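PDB 2EBF: dermonecrotic toxin from Pasteurella multocida, which acts as a potent mitogen and toxin that induces bone resorption in atrophic rhinitis of pigs, its C-terminal region (the part crystallised) bearing a thiol-protease-like catalytic triad. Local coordinates for residues Gln565-Leu576 with Ala709-Glu720; Lys676-His684 with Thr695-Trp704. All coordinates share one frame; numbering follows the deposited sequence.

Interaction 1: residues Gln565-Leu576 with Ala709-Glu720; sequences QGKILGLKQFKL and AQRNRAINPFVE
Phe574 and Pro717 meet obliquely, ring atom CD2 of Phe574 lying 3.4 Å from CG of Pro717. The ring reaches the proline because Phe574 CG stands anti to its own carbonyl carbon (chi1 -75°); the methylene CE of Lys572 lies over the centre of one ring face. Leu569 fills the neighbouring position: its CB is 3.9 Å from Pro717 CG, while its CG and CD1 reach Val719 CG2 and Ala709 CB. Near the end of the helix, at an exposed margin, Lys575 CG lies over one face of the Arg713 guanidinium, offset toward its rim.

Backbone hydrogen bonds set the two segments side by side. Lys567 and Val719 exchange two, Lys567 N to Val719 O at 2.9 Å and Val719 N to Lys567 O at 2.7 Å, and Leu569 N follows to Pro717 O. After a change of register, Asn716 N donates to Lys572 O (2.9 Å) and Phe574 N to Ala714 O (2.7 Å, 171° at the hydrogen). Phe574 O is buried with no hydrogen-bond partner; Arg713 CA makes a CA-H...O contact to it, at 3.0 Å.

Farther out, Asn716 ND2 is held by the carbonyls of Thr738 and Tyr41, and Glu720 OE2 by Lys724. Arg713, with positive phi, is the C-prime residue of a Schellman motif ending helix 701-711; after the corner at Asn716 the chain runs on as strand 717-720, with which strand 567-568 pairs as an outermost strand of the antiparallel C3 sheet.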
loop_
_atom_site.group_PDB
_atom_site.type_symbol
_atom_site.label_atom_id
_atom_site.label_comp_id
_atom_site.label_asym_id
_atom_site.label_seq_id
_atom_site.Cartn_x
_atom_site.Cartn_y
_atom_site.Cartn_z
ATOM N N GLN A 565 2.924 17.902 -16.388
ATOM C CA GLN A 565 2.135 19.147 -16.308
ATOM C C GLN A 565 0.667 18.908 -16.406
ATOM O O GLN A 565 0.161 18.457 -17.439
ATOM C CB GLN A 565 2.510 20.128 -17.423
ATOM C CG GLN A 565 3.952 20.107 -17.931
ATOM C CD GLN A 565 4.812 21.211 -17.360
ATOM O OE1 GLN A 565 4.312 22.160 -16.741
ATOM N NE2 GLN A 565 6.122 21.105 -17.576
ATOM N N GLY A 566 -0.059 19.219 -15.356
ATOM C CA GLY A 566 -1.488 19.056 -15.479
ATOM C C GLY A 566 -1.789 17.581 -15.612
ATOM O O GLY A 566 -1.663 16.847 -14.638
ATOM N N LYS A 567 -2.158 17.112 -16.804
ATOM C CA LYS A 567 -2.838 15.822 -16.820
ATOM C C LYS A 567 -2.916 15.069 -18.147
ATOM O O LYS A 567 -3.327 15.624 -19.156
ATOM C CB LYS A 567 -4.252 16.014 -16.259
ATOM C CG LYS A 567 -5.016 14.719 -16.033
ATOM C CD LYS A 567 -6.444 14.974 -15.605
ATOM C CE LYS A 567 -7.195 13.652 -15.409
ATOM N NZ LYS A 567 -6.435 12.714 -14.502
ATOM N N ILE A 568 -2.545 13.789 -18.107
ATOM C CA ILE A 568 -2.899 12.839 -19.163
ATOM C C ILE A 568 -4.342 12.427 -18.948
ATOM O O ILE A 568 -4.675 11.853 -17.915
ATOM C CB ILE A 568 -1.988 11.578 -19.127
ATOM C CG1 ILE A 568 -0.524 11.971 -19.377
ATOM C CG2 ILE A 568 -2.461 10.530 -20.151
ATOM C CD1 ILE A 568 0.484 10.898 -18.972
ATOM N N LEU A 569 -5.199 12.726 -19.920
ATOM C CA LEU A 569 -6.618 12.459 -19.791
ATOM C C LEU A 569 -6.871 10.968 -19.770
ATOM O O LEU A 569 -7.702 10.494 -19.011
ATOM C CB LEU A 569 -7.403 13.098 -20.938
ATOM C CG LEU A 569 -7.776 14.567 -20.835
ATOM C CD1 LEU A 569 -8.890 14.837 -21.837
ATOM C CD2 LEU A 569 -8.245 14.924 -19.415
ATOM N N GLY A 570 -6.138 10.245 -20.612
ATOM C CA GLY A 570 -6.185 8.780 -20.654
ATOM C C GLY A 570 -5.228 8.281 -21.724
ATOM O O GLY A 570 -4.973 8.973 -22.711
ATOM N N LEU A 571 -4.720 7.066 -21.537
ATOM C CA LEU A 571 -3.857 6.425 -22.529
ATOM C C LEU A 571 -4.728 5.579 -23.435
ATOM O O LEU A 571 -4.688 4.349 -23.403
ATOM C CB LEU A 571 -2.754 5.595 -21.856
ATOM C CG LEU A 571 -1.707 6.395 -21.069
ATOM C CD1 LEU A 571 -0.668 5.490 -20.373
ATOM C CD2 LEU A 571 -1.039 7.372 -21.985
ATOM N N LYS A 572 -5.513 6.273 -24.253
ATOM C CA LYS A 572 -6.424 5.650 -25.191
ATOM C C LYS A 572 -6.809 6.676 -26.244
ATOM O O LYS A 572 -6.414 7.843 -26.154
ATOM C CB LYS A 572 -7.673 5.166 -24.458
ATOM C CG LYS A 572 -8.468 6.274 -23.773
ATOM C CD LYS A 572 -9.815 5.749 -23.313
ATOM C CE LYS A 572 -10.719 6.884 -22.882
ATOM N NZ LYS A 572 -11.995 6.375 -22.335
ATOM N N GLN A 573 -7.547 6.234 -27.254
ATOM C CA GLN A 573 -8.170 7.171 -28.176
ATOM C C GLN A 573 -9.543 7.572 -27.644
ATOM O O GLN A 573 -10.369 6.720 -27.304
ATOM C CB GLN A 573 -8.300 6.590 -29.579
ATOM C CG GLN A 573 -8.834 7.603 -30.597
ATOM C CD GLN A 573 -8.841 7.076 -32.010
ATOM O OE1 GLN A 573 -8.528 7.802 -32.956
ATOM N NE2 GLN A 573 -9.198 5.811 -32.168
ATOM N N PHE A 574 -9.782 8.872 -27.574
ATOM C CA PHE A 574 -11.074 9.371 -27.141
ATOM C C PHE A 574 -12.030 9.460 -28.319
ATOM O O PHE A 574 -11.596 9.649 -29.454
ATOM C CB PHE A 574 -10.905 10.708 -26.423
ATOM C CG PHE A 574 -10.335 10.572 -25.033
ATOM C CD1 PHE A 574 -11.105 10.881 -23.922
ATOM C CD2 PHE A 574 -9.046 10.099 -24.834
ATOM C CE1 PHE A 574 -10.589 10.746 -22.632
ATOM C CE2 PHE A 574 -8.527 9.951 -23.545
ATOM C CZ PHE A 574 -9.298 10.273 -22.447
ATOM N N LYS A 575 -13.319 9.266 -28.043
ATOM C CA LYS A 575 -14.370 9.272 -29.066
ATOM C C LYS A 575 -15.659 9.806 -28.466
ATOM O O LYS A 575 -15.883 9.718 -27.257
ATOM C CB LYS A 575 -14.650 7.861 -29.595
ATOM C CG LYS A 575 -13.433 7.083 -30.065
ATOM C CD LYS A 575 -13.715 5.591 -30.070
ATOM C CE LYS A 575 -12.428 4.791 -30.180
ATOM N NZ LYS A 575 -12.733 3.328 -30.097
ATOM N N LEU A 576 -16.505 10.352 -29.329
ATOM C CA LEU A 576 -17.853 10.749 -28.958
ATOM C C LEU A 576 -18.670 9.500 -28.589
ATOM O O LEU A 576 -18.615 8.494 -29.297
ATOM C CB LEU A 576 -18.498 11.485 -30.131
ATOM C CG LEU A 576 -18.664 13.012 -30.212
ATOM C CD1 LEU A 576 -18.011 13.794 -29.102
ATOM C CD2 LEU A 576 -18.255 13.535 -31.581
ATOM N N ALA A 709 -11.205 16.613 -26.906
ATOM C CA ALA A 709 -10.531 15.340 -27.153
ATOM C C ALA A 709 -11.455 14.367 -27.894
ATOM O O ALA A 709 -11.048 13.714 -28.850
ATOM C CB ALA A 709 -10.035 14.728 -25.840
ATOM N N GLN A 710 -12.704 14.294 -27.459
ATOM C CA GLN A 710 -13.669 13.365 -28.061
ATOM C C GLN A 710 -14.005 13.737 -29.503
ATOM O O GLN A 710 -14.003 12.881 -30.400
ATOM C CB GLN A 710 -14.934 13.288 -27.207
ATOM C CG GLN A 710 -14.737 12.530 -25.900
ATOM C CD GLN A 710 -16.013 12.357 -25.101
ATOM O OE1 GLN A 710 -16.993 13.079 -25.288
ATOM N NE2 GLN A 710 -15.995 11.401 -24.176
ATOM N N ARG A 711 -14.270 15.020 -29.737
ATOM C CA ARG A 711 -14.623 15.482 -31.084
ATOM C C ARG A 711 -13.507 15.201 -32.077
ATOM O O ARG A 711 -13.760 14.858 -33.247
ATOM C CB ARG A 711 -14.988 16.970 -31.083
ATOM C CG ARG A 711 -16.361 17.233 -30.507
ATOM C CD ARG A 711 -16.591 18.687 -30.163
ATOM N NE ARG A 711 -16.449 19.590 -31.305
ATOM C CZ ARG A 711 -16.419 20.916 -31.187
ATOM N NH1 ARG A 711 -16.536 21.463 -29.990
ATOM N NH2 ARG A 711 -16.283 21.693 -32.253
ATOM N N ASN A 712 -12.275 15.322 -31.598
ATOM C CA ASN A 712 -11.105 15.151 -32.433
ATOM C C ASN A 712 -10.535 13.736 -32.450
ATOM O O ASN A 712 -9.467 13.505 -33.036
ATOM C CB ASN A 712 -10.031 16.157 -32.019
ATOM C CG ASN A 712 -10.351 17.555 -32.485
ATOM O OD1 ASN A 712 -10.319 17.848 -33.689
ATOM N ND2 ASN A 712 -10.671 18.430 -31.543
ATOM N N ARG A 713 -11.237 12.803 -31.799
ATOM C CA ARG A 713 -10.785 11.415 -31.678
ATOM C C ARG A 713 -9.315 11.387 -31.247
ATOM O O ARG A 713 -8.485 10.685 -31.832
ATOM C CB ARG A 713 -11.028 10.638 -32.982
ATOM C CG ARG A 713 -12.528 10.569 -33.372
ATOM C CD ARG A 713 -12.739 9.852 -34.699
ATOM N NE ARG A 713 -12.381 8.436 -34.600
ATOM C CZ ARG A 713 -13.213 7.477 -34.191
ATOM N NH1 ARG A 713 -14.464 7.773 -33.845
ATOM N NH2 ARG A 713 -12.792 6.219 -34.126
ATOM N N ALA A 714 -9.020 12.192 -30.223
ATOM C CA ALA A 714 -7.665 12.400 -29.722
ATOM C C ALA A 714 -7.050 11.132 -29.153
ATOM O O ALA A 714 -7.698 10.419 -28.380
ATOM C CB ALA A 714 -7.678 13.490 -28.650
ATOM N N ILE A 715 -5.793 10.880 -29.525
ATOM C CA ILE A 715 -5.023 9.769 -28.988
ATOM C C ILE A 715 -4.092 10.272 -27.889
ATOM O O ILE A 715 -3.306 11.208 -28.101
ATOM C CB ILE A 715 -4.188 9.039 -30.084
ATOM C CG1 ILE A 715 -5.079 8.473 -31.203
ATOM C CG2 ILE A 715 -3.341 7.919 -29.458
ATOM C CD1 ILE A 715 -4.312 8.240 -32.518
ATOM N N ASN A 716 -4.205 9.647 -26.722
ATOM C CA ASN A 716 -3.387 9.960 -25.552
ATOM C C ASN A 716 -3.312 11.460 -25.234
ATOM O O ASN A 716 -2.219 12.013 -25.088
ATOM C CB ASN A 716 -1.993 9.318 -25.675
ATOM C CG ASN A 716 -2.052 7.805 -25.856
ATOM O OD1 ASN A 716 -3.086 7.167 -25.589
ATOM N ND2 ASN A 716 -0.937 7.219 -26.312
ATOM N N PRO A 717 -4.483 12.117 -25.102
ATOM C CA PRO A 717 -4.522 13.566 -24.910
ATOM C C PRO A 717 -3.937 14.017 -23.576
ATOM O O PRO A 717 -4.011 13.294 -22.576
ATOM C CB PRO A 717 -6.016 13.912 -25.020
ATOM C CG PRO A 717 -6.735 12.643 -24.754
ATOM C CD PRO A 717 -5.835 11.519 -25.124
ATOM N N PHE A 718 -3.303 15.185 -23.605
ATOM C CA PHE A 718 -2.653 15.775 -22.445
ATOM C C PHE A 718 -3.116 17.226 -22.261
ATOM O O PHE A 718 -3.143 18.003 -23.218
ATOM C CB PHE A 718 -1.147 15.758 -22.669
ATOM C CG PHE A 718 -0.364 16.287 -21.537
ATOM C CD1 PHE A 718 -0.260 15.572 -20.342
ATOM C CD2 PHE A 718 0.338 17.483 -21.677
ATOM C CE1 PHE A 718 0.511 16.066 -19.292
ATOM C CE2 PHE A 718 1.100 17.982 -20.641
ATOM C CZ PHE A 718 1.193 17.274 -19.445
ATOM N N VAL A 719 -3.447 17.585 -21.026
ATOM C CA VAL A 719 -3.960 18.923 -20.709
ATOM C C VAL A 719 -2.966 19.671 -19.824
ATOM O O VAL A 719 -2.418 19.102 -18.867
ATOM C CB VAL A 719 -5.347 18.836 -20.031
ATOM C CG1 VAL A 719 -5.883 20.220 -19.614
ATOM C CG2 VAL A 719 -6.356 18.172 -20.977
ATOM N N GLU A 720 -2.689 20.921 -20.171
ATOM C CA GLU A 720 -2.034 21.836 -19.245
ATOM C C GLU A 720 -2.983 22.988 -18.968
ATOM O O GLU A 720 -3.585 23.540 -19.893
ATOM C CB GLU A 720 -0.721 22.368 -19.813
ATOM C CG GLU A 720 0.439 21.381 -19.707
ATOM C CD GLU A 720 1.763 21.972 -20.201
ATOM O OE1 GLU A 720 2.695 21.183 -20.519
ATOM O OE2 GLU A 720 1.875 23.215 -20.261
HETATM O O HOH W 1 1.967 24.311 -18.005
HETATM O O HOH W 2 -15.881 10.639 -31.979
#

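Interaction 2: residues Lys676-His684 with Thr695-Trp704; sequences KEFAVDASH and TILILPVDDW
Asp681 and Trp704 are joined side chain to side chain where strand 676-681 pairs antiparallel with 697-700, an outermost strand of the C3 sheet. The indole NE1 donates to Asp681 OD2 at 2.8 Å and 176°, with the oxygen in the ring plane, though the carboxylate is turned steeply to the indole. Asp681 CG lies anti to the backbone N (chi1 177°), which carries the carboxylate to the indole edge. OD2 has a second donor, His666 NE2, whereas OD1 takes Ser683 N at 3.0 Å and closes an Asx turn. Both oxygens are thus engaged, fixing the carboxylate's rotation. The link to His666, with Cys626 close to Ser683, is consistent with Asp681 being the acid of the thiol-protease-like triad; Cys626 is here disulfide-bonded to Cys620.

Backbone groups are satisfied unevenly. Asp681 N to Leu697 O and Leu697 N to Asp681 O both measure 2.8 Å. Farther along, Ala679 N reaches Leu699 O at 2.7 Å but bent (134°), and the return bond from Leu699 N to Ala679 O is weak. Glu677 O accepts Val701 N, in the first turn of the helix, at 3.1 Å. The Glu677 carboxylate turns elsewhere, to Ser670 and to the backbone N atoms of Met646 and Gly647.

Apolar contacts complete the fit: Ala679 CB sits over the five-membered ring of Trp704, and Leu697 CB stands 3.6 Å from the centroid of the His684 imidazole, over its face.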
loop_
_atom_site.group_PDB
_atom_site.type_symbol
_atom_site.label_atom_id
_atom_site.label_comp_id
_atom_site.label_asym_id
_atom_site.label_seq_id
_atom_site.Cartn_x
_atom_site.Cartn_y
_atom_site.Cartn_z
ATOM N N LYS A 676 -14.125 28.034 -9.731
ATOM C CA LYS A 676 -13.863 27.223 -10.937
ATOM C C LYS A 676 -13.528 28.057 -12.178
ATOM O O LYS A 676 -13.912 29.218 -12.272
ATOM C CB LYS A 676 -15.053 26.311 -11.250
ATOM C CG LYS A 676 -15.066 25.017 -10.443
ATOM C CD LYS A 676 -16.229 24.134 -10.836
ATOM C CE LYS A 676 -16.161 22.806 -10.102
ATOM N NZ LYS A 676 -17.487 22.137 -10.083
ATOM N N GLU A 677 -12.813 27.447 -13.126
ATOM C CA GLU A 677 -12.538 28.081 -14.414
ATOM C C GLU A 677 -13.496 27.575 -15.497
ATOM O O GLU A 677 -13.792 26.381 -15.579
ATOM C CB GLU A 677 -11.082 27.873 -14.835
ATOM C CG GLU A 677 -10.095 28.604 -13.932
ATOM C CD GLU A 677 -8.872 29.078 -14.656
ATOM O OE1 GLU A 677 -8.772 28.873 -15.886
ATOM O OE2 GLU A 677 -8.001 29.677 -13.990
ATOM N N PHE A 678 -13.979 28.506 -16.313
ATOM C CA PHE A 678 -14.906 28.186 -17.392
ATOM C C PHE A 678 -14.291 28.613 -18.710
ATOM O O PHE A 678 -14.059 29.803 -18.922
ATOM C CB PHE A 678 -16.215 28.931 -17.175
ATOM C CG PHE A 678 -17.011 28.420 -16.012
ATOM C CD1 PHE A 678 -17.977 27.444 -16.201
ATOM C CD2 PHE A 678 -16.777 28.904 -14.726
ATOM C CE1 PHE A 678 -18.715 26.959 -15.132
ATOM C CE2 PHE A 678 -17.511 28.420 -13.643
ATOM C CZ PHE A 678 -18.479 27.446 -13.853
ATOM N N ALA A 679 -14.005 27.645 -19.583
ATOM C CA ALA A 679 -13.459 27.946 -20.904
ATOM C C ALA A 679 -14.397 28.872 -21.678
ATOM O O ALA A 679 -15.614 28.703 -21.631
ATOM C CB ALA A 679 -13.248 26.668 -21.681
ATOM N N VAL A 680 -13.818 29.856 -22.365
ATOM C CA VAL A 680 -14.550 30.693 -23.321
ATOM C C VAL A 680 -13.823 30.532 -24.652
ATOM O O VAL A 680 -12.839 31.218 -24.943
ATOM C CB VAL A 680 -14.656 32.177 -22.870
ATOM C CG1 VAL A 680 -15.336 33.037 -23.949
ATOM C CG2 VAL A 680 -15.439 32.278 -21.570
ATOM N N ASP A 681 -14.307 29.594 -25.451
ATOM C CA ASP A 681 -13.551 29.125 -26.601
ATOM C C ASP A 681 -14.259 29.557 -27.887
ATOM O O ASP A 681 -15.214 28.911 -28.339
ATOM C CB ASP A 681 -13.386 27.610 -26.493
ATOM C CG ASP A 681 -12.681 26.990 -27.684
ATOM O OD1 ASP A 681 -12.258 27.701 -28.614
ATOM O OD2 ASP A 681 -12.563 25.756 -27.683
ATOM N N ALA A 682 -13.771 30.657 -28.456
ATOM C CA ALA A 682 -14.343 31.264 -29.648
ATOM C C ALA A 682 -13.778 30.681 -30.952
ATOM O O ALA A 682 -14.095 31.159 -32.050
ATOM C CB ALA A 682 -14.144 32.777 -29.608
ATOM N N SER A 683 -12.991 29.621 -30.844
ATOM C CA SER A 683 -12.438 28.993 -32.044
ATOM C C SER A 683 -12.653 27.485 -32.135
ATOM O O SER A 683 -11.993 26.817 -32.920
ATOM C CB SER A 683 -10.957 29.353 -32.186
ATOM O OG SER A 683 -10.201 28.733 -31.171
ATOM N N HIS A 684 -13.596 26.956 -31.359
ATOM C CA HIS A 684 -13.847 25.511 -31.326
ATOM C C HIS A 684 -14.509 24.960 -32.601
ATOM O O HIS A 684 -14.495 23.746 -32.839
ATOM C CB HIS A 684 -14.687 25.149 -30.098
ATOM C CG HIS A 684 -16.161 25.280 -30.318
ATOM N ND1 HIS A 684 -16.781 26.498 -30.502
ATOM C CD2 HIS A 684 -17.137 24.347 -30.389
ATOM C CE1 HIS A 684 -18.079 26.306 -30.673
ATOM N NE2 HIS A 684 -18.320 25.011 -30.608
ATOM N N THR A 695 -21.203 29.381 -31.704
ATOM C CA THR A 695 -19.857 29.785 -32.138
ATOM C C THR A 695 -18.853 29.887 -30.988
ATOM O O THR A 695 -17.654 29.761 -31.202
ATOM C CB THR A 695 -19.871 31.147 -32.856
ATOM O OG1 THR A 695 -20.578 32.094 -32.051
ATOM C CG2 THR A 695 -20.546 31.034 -34.223
ATOM N N ILE A 696 -19.341 30.141 -29.779
ATOM C CA ILE A 696 -18.458 30.289 -28.619
ATOM C C ILE A 696 -18.777 29.192 -27.617
ATOM O O ILE A 696 -19.894 29.134 -27.078
ATOM C CB ILE A 696 -18.601 31.687 -27.938
ATOM C CG1 ILE A 696 -18.333 32.821 -28.941
ATOM C CG2 ILE A 696 -17.681 31.801 -26.709
ATOM C CD1 ILE A 696 -18.856 34.176 -28.469
ATOM N N LEU A 697 -17.801 28.319 -27.392
ATOM C CA LEU A 697 -17.950 27.195 -26.471
ATOM C C LEU A 697 -17.578 27.568 -25.041
ATOM O O LEU A 697 -16.440 27.963 -24.762
ATOM C CB LEU A 697 -17.094 26.008 -26.943
ATOM C CG LEU A 697 -17.094 24.745 -26.068
ATOM C CD1 LEU A 697 -18.508 24.194 -25.850
ATOM C CD2 LEU A 697 -16.211 23.667 -26.696
ATOM N N ILE A 698 -18.542 27.442 -24.131
ATOM C CA ILE A 698 -18.303 27.721 -22.713
ATOM C C ILE A 698 -18.629 26.496 -21.870
ATOM O O ILE A 698 -19.789 26.050 -21.820
ATOM C CB ILE A 698 -19.102 28.964 -22.220
ATOM C CG1 ILE A 698 -18.719 30.190 -23.065
ATOM C CG2 ILE A 698 -18.876 29.200 -20.710
ATOM C CD1 ILE A 698 -19.568 31.427 -22.802
ATOM N N LEU A 699 -17.598 25.948 -21.232
ATOM C CA LEU A 699 -17.740 24.809 -20.325
ATOM C C LEU A 699 -16.719 24.897 -19.210
ATOM O O LEU A 699 -15.674 25.545 -19.375
ATOM C CB LEU A 699 -17.531 23.478 -21.067
ATOM C CG LEU A 699 -18.577 22.900 -22.009
ATOM C CD1 LEU A 699 -17.933 21.815 -22.884
ATOM C CD2 LEU A 699 -19.801 22.355 -21.247
ATOM N N PRO A 700 -16.985 24.218 -18.077
ATOM C CA PRO A 700 -15.902 24.111 -17.105
ATOM C C PRO A 700 -14.702 23.454 -17.778
ATOM O O PRO A 700 -14.886 22.570 -18.618
ATOM C CB PRO A 700 -16.491 23.209 -16.023
ATOM C CG PRO A 700 -17.989 23.424 -16.150
ATOM C CD PRO A 700 -18.199 23.511 -17.628
ATOM N N VAL A 701 -13.494 23.900 -17.438
ATOM C CA VAL A 701 -12.301 23.537 -18.222
ATOM C C VAL A 701 -12.140 22.021 -18.466
ATOM O O VAL A 701 -11.800 21.604 -19.571
ATOM C CB VAL A 701 -10.984 24.210 -17.707
ATOM C CG1 VAL A 701 -10.991 25.723 -18.002
ATOM C CG2 VAL A 701 -10.756 23.944 -16.236
ATOM N N ASP A 702 -12.414 21.201 -17.449
ATOM C CA ASP A 702 -12.306 19.739 -17.610
ATOM C C ASP A 702 -13.284 19.172 -18.633
ATOM O O ASP A 702 -12.950 18.253 -19.388
ATOM C CB ASP A 702 -12.465 19.025 -16.271
ATOM C CG ASP A 702 -11.358 19.357 -15.299
ATOM O OD1 ASP A 702 -10.260 19.777 -15.733
ATOM O OD2 ASP A 702 -11.594 19.194 -14.083
ATOM N N ASP A 703 -14.502 19.705 -18.631
ATOM C CA ASP A 703 -15.524 19.316 -19.601
ATOM C C ASP A 703 -15.163 19.803 -20.999
ATOM O O ASP A 703 -15.364 19.096 -21.988
ATOM C CB ASP A 703 -16.877 19.853 -19.170
ATOM C CG ASP A 703 -17.320 19.264 -17.844
ATOM O OD1 ASP A 703 -17.260 18.030 -17.700
ATOM O OD2 ASP A 703 -17.680 20.030 -16.936
ATOM N N TRP A 704 -14.603 21.007 -21.069
ATOM C CA TRP A 704 -14.059 21.523 -22.325
ATOM C C TRP A 704 -12.991 20.578 -22.889
ATOM O O TRP A 704 -13.074 20.189 -24.050
ATOM C CB TRP A 704 -13.483 22.931 -22.130
ATOM C CG TRP A 704 -12.687 23.445 -23.318
ATOM C CD1 TRP A 704 -13.184 24.079 -24.424
ATOM C CD2 TRP A 704 -11.261 23.389 -23.495
ATOM N NE1 TRP A 704 -12.166 24.401 -25.281
ATOM C CE2 TRP A 704 -10.973 23.998 -24.737
ATOM C CE3 TRP A 704 -10.202 22.880 -22.724
ATOM C CZ2 TRP A 704 -9.670 24.107 -25.236
ATOM C CZ3 TRP A 704 -8.895 22.988 -23.220
ATOM C CH2 TRP A 704 -8.645 23.604 -24.470
#

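In the fold
Both contacts belong to the six-stranded antiparallel sheet of the C3 domain and share helix 701-711, but they lie at opposite outermost strands: interaction 1 adds 567-568, interaction 2 adds 697-700. Interaction 2 is nested within the chain loop closed by interaction 1, and their centres are about 16 Å apart. Interaction 1 is partly exposed, with long polar side chains at its margins and backbone bonds in two separate registers. Interaction 2 is buried, and its carboxylate, probably part of the thiol-protease-like triad, lies about 12 Å from the bound phosphonate (measured from the Asp681 side chain). Arg711 connects them through a weak hydrogen bond from NH2 to His684 O, while its stronger partners include Val688 and Glu707.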